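Malonate decarboxylase subunit alpha (PDB 6MPR) probably acts as the acyl-carrier-protein transferase subunit of malonate decarboxylase, exchanging acetyl for malonyl on the carrier thiol during malonate breakdown to acetate. Local coordinates at residues L134-L146 with G383-G395. Numbering follows the deposited sequence.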
loop_
_atom_site.group_PDB
_atom_site.type_symbol
_atom_site.label_atom_id
_atom_site.label_comp_id
_atom_site.label_asym_id
_atom_site.label_seq_id
_atom_site.Cartn_x
_atom_site.Cartn_y
_atom_site.Cartn_z
ATOM N N LEU A 134 6.971 -28.459 15.428
ATOM C CA LEU A 134 8.214 -27.710 15.303
ATOM C C LEU A 134 8.035 -26.343 14.660
ATOM O O LEU A 134 8.968 -25.531 14.689
ATOM C CB LEU A 134 9.232 -28.528 14.493
ATOM C CG LEU A 134 9.665 -29.835 15.171
ATOM C CD1 LEU A 134 10.497 -30.689 14.229
ATOM C CD2 LEU A 134 10.438 -29.556 16.458
ATOM N N LEU A 135 6.864 -26.059 14.102
ATOM C CA LEU A 135 6.613 -24.796 13.424
ATOM C C LEU A 135 5.253 -24.291 13.872
ATOM O O LEU A 135 4.267 -25.029 13.800
ATOM C CB LEU A 135 6.670 -24.970 11.894
ATOM C CG LEU A 135 6.584 -23.703 11.028
ATOM C CD1 LEU A 135 7.298 -23.865 9.690
ATOM C CD2 LEU A 135 5.130 -23.315 10.769
ATOM N N GLU A 136 5.208 -23.053 14.358
ATOM C CA GLU A 136 3.975 -22.411 14.816
ATOM C C GLU A 136 3.682 -21.260 13.861
ATOM O O GLU A 136 4.418 -20.269 13.848
ATOM C CB GLU A 136 4.123 -21.906 16.250
ATOM C CG GLU A 136 4.408 -23.013 17.279
ATOM C CD GLU A 136 4.807 -22.488 18.663
ATOM O OE1 GLU A 136 4.688 -21.268 18.923
ATOM O OE2 GLU A 136 5.254 -23.310 19.494
ATOM N N ILE A 137 2.620 -21.393 13.060
ATOM C CA ILE A 137 2.242 -20.330 12.137
ATOM C C ILE A 137 1.635 -19.170 12.913
ATOM O O ILE A 137 0.773 -19.363 13.779
ATOM C CB ILE A 137 1.256 -20.837 11.076
ATOM C CG1 ILE A 137 1.921 -21.865 10.175
ATOM C CG2 ILE A 137 0.805 -19.678 10.189
ATOM C CD1 ILE A 137 2.858 -21.259 9.151
ATOM N N GLY A 138 2.105 -17.961 12.621
ATOM C CA GLY A 138 1.376 -16.765 13.004
ATOM C C GLY A 138 0.219 -16.548 12.055
ATOM O O GLY A 138 -0.938 -16.830 12.389
ATOM N N ALA A 139 0.521 -16.081 10.845
ATOM C CA ALA A 139 -0.489 -15.949 9.809
ATOM C C ALA A 139 0.205 -15.945 8.463
ATOM O O ALA A 139 1.409 -15.671 8.363
ATOM C CB ALA A 139 -1.323 -14.671 9.971
ATOM N N ILE A 140 -0.571 -16.249 7.432
ATOM C CA ILE A 140 -0.145 -16.098 6.047
ATOM C C ILE A 140 -0.663 -14.764 5.528
ATOM O O ILE A 140 -1.840 -14.439 5.708
ATOM C CB ILE A 140 -0.661 -17.251 5.174
ATOM C CG1 ILE A 140 -0.496 -18.590 5.902
ATOM C CG2 ILE A 140 0.071 -17.245 3.843
ATOM C CD1 ILE A 140 -1.163 -19.737 5.187
ATOM N N HIS A 141 0.212 -13.996 4.884
ATOM C CA HIS A 141 -0.040 -12.615 4.497
ATOM C C HIS A 141 0.078 -12.455 2.988
ATOM O O HIS A 141 0.656 -13.295 2.308
ATOM C CB HIS A 141 0.997 -11.649 5.134
ATOM C CG HIS A 141 1.106 -11.732 6.626
ATOM N ND1 HIS A 141 1.572 -12.847 7.295
ATOM C CD2 HIS A 141 0.840 -10.808 7.582
ATOM C CE1 HIS A 141 1.569 -12.611 8.595
ATOM N NE2 HIS A 141 1.147 -11.374 8.793
ATOM N N THR A 142 -0.418 -11.338 2.467
ATOM C CA THR A 142 0.085 -10.881 1.173
ATOM C C THR A 142 1.302 -9.982 1.433
ATOM O O THR A 142 1.494 -9.493 2.538
ATOM C CB THR A 142 -1.017 -10.177 0.353
ATOM O OG1 THR A 142 -0.560 -9.912 -0.991
ATOM C CG2 THR A 142 -1.503 -8.888 0.997
ATOM N N TYR A 143 2.168 -9.830 0.424
ATOM C CA TYR A 143 3.491 -9.237 0.655
ATOM C C TYR A 143 3.425 -7.903 1.395
ATOM O O TYR A 143 4.041 -7.733 2.453
ATOM C CB TYR A 143 4.239 -9.016 -0.664
ATOM C CG TYR A 143 4.713 -10.263 -1.368
ATOM C CD1 TYR A 143 5.377 -11.277 -0.682
ATOM C CD2 TYR A 143 4.499 -10.415 -2.735
ATOM C CE1 TYR A 143 5.806 -12.412 -1.343
ATOM C CE2 TYR A 143 4.923 -11.543 -3.397
ATOM C CZ TYR A 143 5.581 -12.525 -2.707
ATOM O OH TYR A 143 6.006 -13.648 -3.368
ATOM N N ILE A 144 2.726 -6.918 0.826
ATOM C CA ILE A 144 2.808 -5.598 1.444
ATOM C C ILE A 144 2.031 -5.530 2.748
ATOM O O ILE A 144 2.291 -4.638 3.557
ATOM C CB ILE A 144 2.355 -4.467 0.502
ATOM C CG1 ILE A 144 0.890 -4.631 0.101
ATOM C CG2 ILE A 144 3.297 -4.389 -0.703
ATOM C CD1 ILE A 144 0.366 -3.453 -0.689
ATOM N N GLU A 145 1.093 -6.456 2.983
ATOM C CA GLU A 145 0.518 -6.606 4.321
ATOM C C GLU A 145 1.583 -7.015 5.333
ATOM O O GLU A 145 1.653 -6.465 6.443
ATOM C CB GLU A 145 -0.623 -7.634 4.271
ATOM C CG GLU A 145 -1.288 -7.971 5.597
ATOM C CD GLU A 145 -2.225 -9.175 5.459
ATOM O OE1 GLU A 145 -3.018 -9.431 6.392
ATOM O OE2 GLU A 145 -2.137 -9.888 4.429
ATOM N N LEU A 146 2.431 -7.976 4.966
ATOM C CA LEU A 146 3.496 -8.387 5.873
ATOM C C LEU A 146 4.472 -7.234 6.108
ATOM O O LEU A 146 4.871 -6.984 7.251
ATOM C CB LEU A 146 4.213 -9.632 5.323
ATOM C CG LEU A 146 5.313 -10.246 6.199
ATOM C CD1 LEU A 146 4.734 -10.767 7.497
ATOM C CD2 LEU A 146 6.035 -11.375 5.477
ATOM N N GLY A 383 -2.762 -31.136 2.836
ATOM C CA GLY A 383 -1.392 -31.378 3.234
ATOM C C GLY A 383 -0.367 -30.368 2.758
ATOM O O GLY A 383 0.823 -30.544 3.055
ATOM N N ARG A 384 -0.771 -29.328 2.020
ATOM C CA ARG A 384 0.165 -28.381 1.408
ATOM C C ARG A 384 -0.243 -26.933 1.702
ATOM O O ARG A 384 -0.974 -26.312 0.935
ATOM C CB ARG A 384 0.245 -28.640 -0.093
ATOM C CG ARG A 384 0.752 -30.054 -0.424
ATOM C CD ARG A 384 0.297 -30.490 -1.819
ATOM N NE ARG A 384 0.986 -31.699 -2.280
ATOM C CZ ARG A 384 0.696 -32.936 -1.882
ATOM N NH1 ARG A 384 -0.262 -33.146 -0.988
ATOM N NH2 ARG A 384 1.385 -33.972 -2.365
ATOM N N LEU A 385 0.278 -26.368 2.784
ATOM C CA LEU A 385 -0.117 -25.020 3.208
ATOM C C LEU A 385 0.600 -23.971 2.354
ATOM O O LEU A 385 1.592 -23.354 2.744
ATOM C CB LEU A 385 0.160 -24.851 4.696
ATOM C CG LEU A 385 -0.408 -23.621 5.392
ATOM C CD1 LEU A 385 -1.894 -23.524 5.148
ATOM C CD2 LEU A 385 -0.119 -23.722 6.878
ATOM N N ALA A 386 0.080 -23.769 1.148
ATOM C CA ALA A 386 0.646 -22.768 0.256
ATOM C C ALA A 386 0.535 -21.377 0.882
ATOM O O ALA A 386 -0.267 -21.128 1.789
ATOM C CB ALA A 386 -0.063 -22.798 -1.106
ATOM N N GLY A 387 1.383 -20.473 0.412
ATOM C CA GLY A 387 1.262 -19.071 0.734
ATOM C C GLY A 387 0.665 -18.340 -0.446
ATOM O O GLY A 387 0.557 -18.867 -1.549
ATOM N N PHE A 388 0.261 -17.102 -0.210
ATOM C CA PHE A 388 -0.495 -16.150 -1.031
ATOM C C PHE A 388 0.387 -15.338 -1.987
ATOM O O PHE A 388 -0.041 -14.908 -3.067
ATOM C CB PHE A 388 -1.207 -15.142 -0.107
ATOM C CG PHE A 388 -2.301 -15.718 0.770
ATOM C CD1 PHE A 388 -3.265 -16.560 0.250
ATOM C CD2 PHE A 388 -2.397 -15.349 2.108
ATOM C CE1 PHE A 388 -4.290 -17.073 1.060
ATOM C CE2 PHE A 388 -3.406 -15.859 2.922
ATOM C CZ PHE A 388 -4.370 -16.709 2.393
ATOM N N GLY A 389 1.575 -14.975 -1.510
ATOM C CA GLY A 389 2.361 -14.007 -2.259
ATOM C C GLY A 389 1.606 -12.705 -2.483
ATOM O O GLY A 389 0.931 -12.184 -1.588
ATOM N N GLY A 390 1.695 -12.177 -3.703
ATOM C CA GLY A 390 1.010 -10.933 -4.018
ATOM C C GLY A 390 -0.451 -11.063 -4.380
ATOM O O GLY A 390 -1.142 -10.045 -4.459
ATOM N N ALA A 391 -0.947 -12.290 -4.575
ATOM C CA ALA A 391 -2.270 -12.469 -5.175
ATOM C C ALA A 391 -3.407 -11.817 -4.396
ATOM O O ALA A 391 -4.287 -11.217 -5.038
ATOM C CB ALA A 391 -2.538 -13.963 -5.392
ATOM N N PRO A 392 -3.478 -11.887 -3.062
ATOM C CA PRO A 392 -4.598 -11.210 -2.389
ATOM C C PRO A 392 -4.582 -9.704 -2.574
ATOM O O PRO A 392 -5.645 -9.093 -2.696
ATOM C CB PRO A 392 -4.409 -11.609 -0.921
ATOM C CG PRO A 392 -3.670 -12.893 -0.994
ATOM C CD PRO A 392 -2.713 -12.722 -2.118
ATOM N N ASN A 393 -3.397 -9.085 -2.582
ATOM C CA ASN A 393 -3.320 -7.641 -2.766
ATOM C C ASN A 393 -3.692 -7.243 -4.188
ATOM O O ASN A 393 -4.314 -6.201 -4.406
ATOM C CB ASN A 393 -1.917 -7.150 -2.424
ATOM C CG ASN A 393 -1.748 -5.661 -2.673
ATOM O OD1 ASN A 393 -2.374 -4.840 -2.001
ATOM N ND2 ASN A 393 -0.918 -5.310 -3.658
ATOM N N MET A 394 -3.327 -8.073 -5.160
ATOM C CA MET A 394 -3.680 -7.786 -6.543
ATOM C C MET A 394 -5.126 -8.156 -6.854
ATOM O O MET A 394 -5.773 -7.472 -7.664
ATOM C CB MET A 394 -2.723 -8.528 -7.471
ATOM C CG MET A 394 -1.258 -8.325 -7.120
ATOM S SD MET A 394 -0.746 -6.602 -7.337
ATOM C CE MET A 394 -1.016 -6.460 -9.083
ATOM N N GLY A 395 -5.643 -9.209 -6.228
ATOM C CA GLY A 395 -6.966 -9.721 -6.527
ATOM C C GLY A 395 -8.044 -9.343 -5.527
ATOM O O GLY A 395 -8.742 -10.212 -4.993
#
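Thr-142 OG1 hands its proton to Gly-389 O at 2.8 Å, in the plane of that carbonyl and on a lone pair, and so illustrates how one hydroxyl can join two loops. With OG1 anti to the backbone N (chi1 -171°), the oxygen also accepts a weak bond from Asn-393 N, while the ring of Pro-392 packs against CB. Thr-142 is the N-cap residue of helix 143-149, yet its side chain is spent on the other segment and makes no capping bond. Tyr-143 N, in the first turn, bonds weakly to Gly-389 O at 3.3 Å. The Tyr-143 ring then lies over the glycine backbone in a CH-pi contact, Gly-389 CA standing 3.8 Å from the ring centroid and 21° off its normal. Gly-389 has positive phi at the second position of a type II' turn from Phe-388 to Ala-391.

On the strand side, Ile-140 meets Phe-388 at about a right angle, its CG2 3.6 Å from CD2. The ring turns its edge to the main chain, CE2 approaching Ile-140 O at 3.5 Å in the ring plane. The other branch of Ile-140 carries CD1 to Leu-385 CD1, 3.9 Å away. Beyond the threonine, Ile-144 CD1 abuts the amide of Asn-393 crosswise, 3.3 Å from OD1, which accepts a bond from Tyr-359 of the second subunit; ND2 bonds Gln-354. Glu-145 OE2 accepts a bond from Thr-142 N at 3.0 Å, met on the anti side of the carboxylate and 22° out of its plane, and its OE1 bonds His-403 and Arg-402 N of that subunit.

Strand 136-140 is an edge strand, within this chain, of the parallel sheet; its turn into helix 143-149 meets a glycine-rich loop entering helix 391-394, in the connection between strands 363-366 and 429-433 of the mixed sheet, a buried junction beside the dimer interface.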